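Local coordinates for hypothetical protein, IPT/TIG domain protein (Bacteroides ovatus, PDB 4HW6) that is of unknown function but, with an IPT/TIG domain joined to a six-bladed beta-propeller, probably serves as an auxiliary nutrient-binding protein, perhaps for carbohydrate, at residues 141-146 against 156-161; 182-187 against 195-200. All blocks are in the same frame, centred on the assembly; numbering follows the deposited sequence.

Interaction 1 (141-146 against 156-161)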
ATOM      1  N   ILE A 141      -5.182   9.521  10.383  1.00 15.65           N
ATOM      2  CA  ILE A 141      -4.181   9.026   9.445  1.00 15.38           C
ATOM      3  C   ILE A 141      -4.513   9.614   8.052  1.00 14.97           C
ATOM      4  O   ILE A 141      -5.142   8.974   7.215  1.00 16.00           O
ATOM      5  CB  ILE A 141      -4.137   7.479   9.430  1.00 15.20           C
ATOM      6  CG1 ILE A 141      -4.118   6.888  10.850  1.00 19.14           C
ATOM      7  CG2 ILE A 141      -2.888   7.012   8.682  1.00 14.59           C
ATOM      8  CD1 ILE A 141      -4.508   5.409  10.887  1.00 16.94           C
ATOM      9  N   TRP A 142      -4.088  10.847   7.820  1.00 15.65           N
ATOM     10  CA  TRP A 142      -4.683  11.671   6.785  1.00 14.86           C
ATOM     11  C   TRP A 142      -4.038  11.455   5.411  1.00 14.16           C
ATOM     12  O   TRP A 142      -4.734  11.244   4.421  1.00 13.47           O
ATOM     13  CB  TRP A 142      -4.633  13.151   7.220  1.00 16.12           C
ATOM     14  CG  TRP A 142      -5.168  14.096   6.196  1.00 15.86           C
ATOM     15  CD1 TRP A 142      -4.454  15.030   5.515  1.00 17.68           C
ATOM     16  CD2 TRP A 142      -6.510  14.190   5.732  1.00 16.37           C
ATOM     17  NE1 TRP A 142      -5.269  15.697   4.637  1.00 19.40           N
ATOM     18  CE2 TRP A 142      -6.538  15.199   4.742  1.00 17.65           C
ATOM     19  CE3 TRP A 142      -7.696  13.532   6.056  1.00 18.05           C
ATOM     20  CZ2 TRP A 142      -7.706  15.565   4.085  1.00 21.16           C
ATOM     21  CZ3 TRP A 142      -8.861  13.896   5.395  1.00 21.69           C
ATOM     22  CH2 TRP A 142      -8.850  14.888   4.409  1.00 19.57           C
ATOM     23  N   ARG A 143      -2.716  11.566   5.337  1.00 14.40           N
ATOM     24  CA  ARG A 143      -1.963  11.290   4.109  1.00 13.69           C
ATOM     25  C   ARG A 143      -0.641  10.629   4.481  1.00 14.32           C
ATOM     26  O   ARG A 143       0.085  11.140   5.348  1.00 13.59           O
ATOM     27  CB  ARG A 143      -1.632  12.567   3.331  1.00 14.69           C
ATOM     28  CG  ARG A 143      -2.819  13.379   2.853  1.00 15.53           C
ATOM     29  CD  ARG A 143      -3.559  12.691   1.720  1.00 16.07           C
ATOM     30  NE  ARG A 143      -4.691  13.506   1.243  1.00 18.82           N
ATOM     31  CZ  ARG A 143      -5.975  13.350   1.572  1.00 17.20           C
ATOM     32  NH1 ARG A 143      -6.371  12.429   2.431  1.00 17.30           N
ATOM     33  NH2 ARG A 143      -6.891  14.144   1.021  1.00 17.89           N
HETATM   34  N   MSE A 144      -0.322   9.517   3.811  1.00 13.95           N
HETATM   35  CA  MSE A 144       0.899   8.742   4.051  1.00 14.34           C
HETATM   36  C   MSE A 144       1.928   8.912   2.955  1.00 17.09           C
HETATM   37  O   MSE A 144       1.585   9.136   1.782  1.00 16.74           O
HETATM   38  CB  MSE A 144       0.595   7.232   4.037  1.00 17.65           C
HETATM   39  CG  MSE A 144      -0.170   6.730   5.142  1.00 18.29           C
HETATM   40 SE   MSE A 144      -0.595   4.843   4.741  0.75 15.80          SE
HETATM   41  CE  MSE A 144      -1.267   4.507   6.518  1.00 17.49           C
HETATM   42  N   MSE A 145       3.196   8.752   3.335  1.00 14.98           N
HETATM   43  CA  MSE A 145       4.283   8.733   2.353  1.00 20.18           C
HETATM   44  C   MSE A 145       5.517   8.018   2.913  1.00 16.94           C
HETATM   45  O   MSE A 145       5.981   8.310   4.019  1.00 15.41           O
HETATM   46  CB  MSE A 145       4.610  10.184   2.015  1.00 21.46           C
HETATM   47  CG  MSE A 145       5.743  10.425   1.117  1.00 27.14           C
HETATM   48 SE   MSE A 145       5.296  10.237  -0.745  0.75 32.89          SE
HETATM   49  CE  MSE A 145       3.378  10.448  -0.752  1.00 24.55           C
ATOM     50  N   PHE A 146       6.063   7.073   2.144  1.00 17.24           N
ATOM     51  CA  PHE A 146       7.363   6.513   2.460  1.00 16.14           C
ATOM     52  C   PHE A 146       8.457   7.539   2.118  1.00 16.54           C
ATOM     53  O   PHE A 146       8.369   8.246   1.103  1.00 17.12           O
ATOM     54  CB  PHE A 146       7.622   5.215   1.657  1.00 18.36           C
ATOM     55  CG  PHE A 146       7.065   3.970   2.291  1.00 16.78           C
ATOM     56  CD1 PHE A 146       7.715   3.388   3.358  1.00 19.02           C
ATOM     57  CD2 PHE A 146       5.942   3.340   1.775  1.00 19.00           C
ATOM     58  CE1 PHE A 146       7.231   2.233   3.948  1.00 19.89           C
ATOM     59  CE2 PHE A 146       5.462   2.173   2.358  1.00 18.97           C
ATOM     60  CZ  PHE A 146       6.106   1.630   3.441  1.00 19.21           C
ATOM     61  N   TYR A 156       5.698   7.840   6.891  1.00 15.09           N
ATOM     62  CA  TYR A 156       5.234   8.999   7.637  1.00 15.29           C
ATOM     63  C   TYR A 156       3.788   9.278   7.301  1.00 15.07           C
ATOM     64  O   TYR A 156       3.324   8.988   6.190  1.00 15.35           O
ATOM     65  CB  TYR A 156       6.057  10.238   7.270  1.00 15.21           C
ATOM     66  CG  TYR A 156       7.510  10.139   7.626  1.00 17.28           C
ATOM     67  CD1 TYR A 156       7.970  10.542   8.874  1.00 18.81           C
ATOM     68  CD2 TYR A 156       8.436   9.650   6.717  1.00 18.42           C
ATOM     69  CE1 TYR A 156       9.303  10.463   9.215  1.00 19.03           C
ATOM     70  CE2 TYR A 156       9.781   9.551   7.056  1.00 19.16           C
ATOM     71  CZ  TYR A 156      10.206   9.975   8.299  1.00 21.17           C
ATOM     72  OH  TYR A 156      11.524   9.887   8.661  1.00 23.16           O
ATOM     73  N   TRP A 157       3.075   9.904   8.228  1.00 13.73           N
ATOM     74  CA  TRP A 157       1.787  10.469   7.884  1.00 13.69           C
ATOM     75  C   TRP A 157       1.489  11.747   8.597  1.00 13.87           C
ATOM     76  O   TRP A 157       1.901  11.918   9.735  1.00 14.40           O
ATOM     77  CB  TRP A 157       0.621   9.483   8.019  1.00 15.12           C
ATOM     78  CG  TRP A 157       0.177   9.077   9.390  1.00 15.78           C
ATOM     79  CD1 TRP A 157      -0.592   9.791  10.261  1.00 15.98           C
ATOM     80  CD2 TRP A 157       0.398   7.810  10.001  1.00 15.41           C
ATOM     81  NE1 TRP A 157      -0.854   9.045  11.390  1.00 16.05           N
ATOM     82  CE2 TRP A 157      -0.258   7.827  11.260  1.00 16.59           C
ATOM     83  CE3 TRP A 157       1.088   6.673   9.623  1.00 17.59           C
ATOM     84  CZ2 TRP A 157      -0.241   6.750  12.117  1.00 17.67           C
ATOM     85  CZ3 TRP A 157       1.101   5.579  10.508  1.00 17.98           C
ATOM     86  CH2 TRP A 157       0.445   5.644  11.733  1.00 18.08           C
ATOM     87  N   VAL A 158       0.844  12.658   7.871  1.00 13.14           N
ATOM     88  CA  VAL A 158       0.284  13.868   8.468  1.00 14.94           C
ATOM     89  C   VAL A 158      -1.059  13.530   9.074  1.00 15.31           C
ATOM     90  O   VAL A 158      -1.750  12.599   8.616  1.00 14.27           O
ATOM     91  CB  VAL A 158       0.103  15.007   7.458  1.00 16.41           C
ATOM     92  CG1 VAL A 158       1.461  15.572   7.030  1.00 19.06           C
ATOM     93  CG2 VAL A 158      -0.686  14.549   6.229  1.00 17.78           C
ATOM     94  N   GLY A 159      -1.451  14.331  10.056  1.00 15.00           N
ATOM     95  CA  GLY A 159      -2.684  14.148  10.791  1.00 15.18           C
ATOM     96  C   GLY A 159      -3.590  15.360  10.866  1.00 16.50           C
ATOM     97  O   GLY A 159      -4.411  15.432  11.762  1.00 15.32           O
ATOM     98  N   GLN A 160      -3.461  16.294   9.912  1.00 16.37           N
ATOM     99  CA  GLN A 160      -4.176  17.576   9.958  1.00 15.93           C
ATOM    100  C   GLN A 160      -3.880  18.288  11.278  1.00 16.23           C
ATOM    101  O   GLN A 160      -2.717  18.641  11.533  1.00 16.19           O
ATOM    102  CB  GLN A 160      -5.667  17.393   9.685  1.00 17.29           C
ATOM    103  CG  GLN A 160      -5.942  16.928   8.262  1.00 18.41           C
ATOM    104  CD  GLN A 160      -7.420  16.726   7.985  1.00 19.23           C
ATOM    105  OE1 GLN A 160      -8.128  16.004   8.709  1.00 19.33           O
ATOM    106  NE2 GLN A 160      -7.891  17.348   6.920  1.00 20.72           N
ATOM    107  N   ARG A 161      -4.878  18.459  12.151  1.00 15.06           N
ATOM    108  CA  ARG A 161      -4.645  19.088  13.436  1.00 16.76           C
ATOM    109  C   ARG A 161      -4.095  18.129  14.483  1.00 15.79           C
ATOM    110  O   ARG A 161      -3.695  18.557  15.548  1.00 16.48           O
ATOM    111  CB  ARG A 161      -5.927  19.683  13.997  1.00 16.95           C
ATOM    112  CG  ARG A 161      -6.582  20.683  13.078  1.00 18.09           C
ATOM    113  CD  ARG A 161      -7.830  21.228  13.736  1.00 20.70           C
ATOM    114  NE  ARG A 161      -8.600  22.003  12.778  1.00 21.98           N
ATOM    115  CZ  ARG A 161      -9.448  22.983  13.106  1.00 21.72           C
ATOM    116  NH1 ARG A 161      -9.662  23.334  14.368  1.00 20.87           N
ATOM    117  NH2 ARG A 161     -10.108  23.612  12.138  1.00 23.44           N
TER
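Met145 and Tyr156 bond to each other through both N-H and C=O groups, opening an antiparallel pairing in which strands 143-146 and 156-158 run at 155°, 4.7 Å apart at closest approach. Met144 and Trp157 form the next, non-hydrogen-bonded pair. Beyond it the ladder meets a classic beta bulge: Trp142 and Arg143 both face Val158, whose O accepts from Trp142 N (3.0 Å) while its N donates to Arg143 O (3.0 Å). At the bulge the Trp142 CB points toward 156-161, and CG, anti to the backbone N (chi1 177°), carries the indole out beside Gln160. Gln160 lies flat over one indole face, its amide plane 10° from the ring, with CG over the five-membered ring and NE2 3.3 Å from Trp142 CE2; its OE1 is bonded to Asn140. On the opposite indole face, Arg143 NH1 sits 3.6 Å above the plane and also donates to Trp142 O, at 2.8 Å. Val158 CG2 reaches the indole edge. A leucine in place of Trp142 would probably leave the Gln160 amide and the Arg143 guanidinium without the flat surface that separates them. Just before the bulge, Ile141 CG2 stands over the Trp157 five-membered ring, 3.6 Å from its centroid, in a CH-pi contact. The hairpin ends its blade's sheet at strand 143-146, with strand 164-168 beyond 154-158. Strand 184-189 packs against Arg143, Met145 and Val158, and strand 404-410 against Trp142, Arg143 and Met144.

Interaction 2 (182-187 against 195-200); sequences GQCADV and MVVVDD
Gly182 N donates to a water, 2.8 Å away, that in turn donates to Asp199 OD2, so the first link across this hairpin is made through solvent. Gln183 N reaches the other carboxylate oxygen directly, meeting Asp199 OD1 at 3.2 Å on its syn side but 35° out of the carboxylate plane. The Asp199 carboxylate thus reaches two successive backbone N-H groups, one directly and one through the water, with chi1 at -175° swinging it to the loop at Gly182 and Gln183. The backbone bonds begin where Gln183 O accepts from Asp200 N at 2.9 Å. Cys184, opposite Asp199 in a non-hydrogen-bonded pair, lays SG against Val197 CG1 (3.9 Å). Ala185 N donates to Val198 O, and its CB touches both Val198 CG1 and Asp200 CB, 4.1 Å from each. Asp186 O accepts from Val198 N at 3.1 Å, whereas its side chain leads off to Cys233 N and Thr232 OG1 through OD2. At Val187, CG2 packs against Met195 CG (3.8 Å), on the face that also carries Cys184 and Val197. The chemistry therefore changes along the hairpin. Near Met195 the contact is apolar, through the Val187 and Met195 side chains, while at the other end the Asp199 carboxylate ties down the turn entering the strand, and Asp200 forms a salt bridge with Lys231. The N-H of Gln183 and the water probably offset part of the negative charge of Asp199.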
ATOM      1  N   GLY A 182       0.215  23.761  12.685  1.00 21.19           N
ATOM      2  CA  GLY A 182      -1.129  23.557  13.223  1.00 20.07           C
ATOM      3  C   GLY A 182      -2.036  22.644  12.442  1.00 18.68           C
ATOM      4  O   GLY A 182      -2.884  21.979  13.026  1.00 18.19           O
ATOM      5  N   GLN A 183      -1.886  22.602  11.123  1.00 17.58           N
ATOM      6  CA  GLN A 183      -2.800  21.804  10.293  1.00 17.04           C
ATOM      7  C   GLN A 183      -2.073  21.199   9.112  1.00 18.65           C
ATOM      8  O   GLN A 183      -2.007  21.790   8.037  1.00 18.77           O
ATOM      9  CB  GLN A 183      -4.014  22.619   9.865  1.00 17.69           C
ATOM     10  CG  GLN A 183      -5.161  21.759   9.332  1.00 21.54           C
ATOM     11  CD  GLN A 183      -6.491  22.500   9.365  1.00 30.29           C
ATOM     12  OE1 GLN A 183      -6.644  23.579   8.776  1.00 34.83           O
ATOM     13  NE2 GLN A 183      -7.449  21.938  10.059  1.00 34.75           N
ATOM     14  N   CYS A 184      -1.505  20.021   9.339  1.00 15.95           N
ATOM     15  CA  CYS A 184      -0.651  19.386   8.328  1.00 15.34           C
ATOM     16  C   CYS A 184      -1.524  18.680   7.309  1.00 15.27           C
ATOM     17  O   CYS A 184      -2.129  17.638   7.619  1.00 13.16           O
ATOM     18  CB  CYS A 184       0.310  18.377   8.958  1.00 18.00           C
ATOM     19  SG  CYS A 184       1.532  19.082  10.071  1.00 20.02           S
ATOM     20  N   ALA A 185      -1.598  19.244   6.101  1.00 14.84           N
ATOM     21  CA  ALA A 185      -2.550  18.769   5.082  1.00 14.79           C
ATOM     22  C   ALA A 185      -2.004  17.730   4.111  1.00 14.60           C
ATOM     23  O   ALA A 185      -2.775  16.995   3.503  1.00 15.78           O
ATOM     24  CB  ALA A 185      -3.096  19.963   4.298  1.00 15.52           C
ATOM     25  N   ASP A 186      -0.691  17.712   3.899  1.00 14.40           N
ATOM     26  CA  ASP A 186      -0.072  16.771   2.973  1.00 14.60           C
ATOM     27  C   ASP A 186       1.434  16.683   3.266  1.00 13.73           C
ATOM     28  O   ASP A 186       2.007  17.555   3.922  1.00 14.27           O
ATOM     29  CB  ASP A 186      -0.343  17.182   1.511  1.00 16.15           C
ATOM     30  CG  ASP A 186      -0.139  16.017   0.494  1.00 19.22           C
ATOM     31  OD1 ASP A 186       0.015  14.829   0.923  1.00 17.51           O
ATOM     32  OD2 ASP A 186      -0.189  16.283  -0.747  1.00 20.44           O
ATOM     33  N   VAL A 187       2.049  15.620   2.767  1.00 14.01           N
ATOM     34  CA  VAL A 187       3.489  15.377   2.950  1.00 14.37           C
ATOM     35  C   VAL A 187       4.013  14.770   1.664  1.00 15.87           C
ATOM     36  O   VAL A 187       3.323  13.978   1.014  1.00 16.61           O
ATOM     37  CB  VAL A 187       3.797  14.476   4.182  1.00 14.05           C
ATOM     38  CG1 VAL A 187       3.044  13.136   4.109  1.00 13.61           C
ATOM     39  CG2 VAL A 187       5.296  14.271   4.332  1.00 15.50           C
HETATM   40  N   MSE A 195      11.896  16.623   3.191  1.00 17.43           N
HETATM   41  CA  MSE A 195      10.470  16.374   3.428  1.00 16.71           C
HETATM   42  C   MSE A 195       9.666  17.666   3.306  1.00 16.73           C
HETATM   43  O   MSE A 195       9.987  18.626   3.963  1.00 20.25           O
HETATM   44  CB  MSE A 195      10.288  15.805   4.831  1.00 18.70           C
HETATM   45  CG  MSE A 195       8.876  15.383   5.161  1.00 18.98           C
HETATM   46 SE   MSE A 195       8.760  14.985   7.087  0.75 23.04          SE
HETATM   47  CE  MSE A 195       9.699  13.290   7.063  1.00 26.78           C
ATOM     48  N   VAL A 196       8.627  17.665   2.478  1.00 15.25           N
ATOM     49  CA  VAL A 196       7.723  18.801   2.301  1.00 16.38           C
ATOM     50  C   VAL A 196       6.464  18.550   3.107  1.00 14.75           C
ATOM     51  O   VAL A 196       5.931  17.441   3.095  1.00 16.04           O
ATOM     52  CB  VAL A 196       7.319  18.947   0.804  1.00 17.55           C
ATOM     53  CG1 VAL A 196       6.504  20.214   0.564  1.00 20.95           C
ATOM     54  CG2 VAL A 196       8.552  18.933  -0.079  1.00 23.19           C
ATOM     55  N   VAL A 197       6.010  19.553   3.848  1.00 14.68           N
ATOM     56  CA  VAL A 197       4.754  19.456   4.587  1.00 14.15           C
ATOM     57  C   VAL A 197       3.934  20.725   4.338  1.00 15.13           C
ATOM     58  O   VAL A 197       4.441  21.856   4.481  1.00 14.92           O
ATOM     59  CB  VAL A 197       4.984  19.301   6.100  1.00 15.60           C
ATOM     60  CG1 VAL A 197       3.647  19.209   6.831  1.00 16.32           C
ATOM     61  CG2 VAL A 197       5.851  18.079   6.413  1.00 17.03           C
ATOM     62  N   VAL A 198       2.675  20.533   3.979  1.00 13.96           N
ATOM     63  CA  VAL A 198       1.768  21.642   3.739  1.00 13.98           C
ATOM     64  C   VAL A 198       1.061  22.004   5.027  1.00 14.12           C
ATOM     65  O   VAL A 198       0.561  21.124   5.720  1.00 15.07           O
ATOM     66  CB  VAL A 198       0.740  21.287   2.639  1.00 14.48           C
ATOM     67  CG1 VAL A 198      -0.346  22.381   2.538  1.00 13.53           C
ATOM     68  CG2 VAL A 198       1.474  21.138   1.319  1.00 16.34           C
ATOM     69  N   ASP A 199       1.014  23.295   5.362  1.00 14.65           N
ATOM     70  CA  ASP A 199       0.209  23.809   6.474  1.00 14.99           C
ATOM     71  C   ASP A 199      -1.003  24.507   5.859  1.00 16.87           C
ATOM     72  O   ASP A 199      -0.831  25.476   5.129  1.00 18.39           O
ATOM     73  CB  ASP A 199       1.005  24.821   7.274  1.00 15.59           C
ATOM     74  CG  ASP A 199       0.285  25.319   8.542  1.00 18.03           C
ATOM     75  OD1 ASP A 199      -0.760  24.742   8.968  1.00 18.69           O
ATOM     76  OD2 ASP A 199       0.830  26.274   9.167  1.00 19.95           O
ATOM     77  N   ASP A 200      -2.201  24.011   6.150  1.00 15.34           N
ATOM     78  CA  ASP A 200      -3.450  24.633   5.688  1.00 16.60           C
ATOM     79  C   ASP A 200      -3.864  25.682   6.715  1.00 17.78           C
ATOM     80  O   ASP A 200      -4.376  25.336   7.795  1.00 17.66           O
ATOM     81  CB  ASP A 200      -4.534  23.563   5.517  1.00 16.83           C
ATOM     82  CG  ASP A 200      -5.902  24.147   5.135  1.00 17.30           C
ATOM     83  OD1 ASP A 200      -6.031  25.370   4.876  1.00 17.84           O
ATOM     84  OD2 ASP A 200      -6.860  23.357   5.128  1.00 20.69           O
TER
HETATM   85  O   HOH W   1       0.886  26.349  11.895  1.00 18.41           O

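In the fold
Interactions 1 and 2 are beta hairpins on successive blades of the six-bladed propeller, in series along the chain with their centres about 9 Å apart. Interaction 1 joins strands 143-146 and 154-158 of one sheet; strands 164-168 and 173-177 follow before the chain enters the next sheet at 184-189, the first strand of interaction 2. The two sheets meet where 184-189 packs on the first hairpin: Gln160 O probably accepts a hydrogen bond from Cys184 N (2.9 Å), and Trp142 NE1 makes a weak one to Ala185 O. Together, the hairpins form a seam between adjacent blades, joined by backbone as well as side chains.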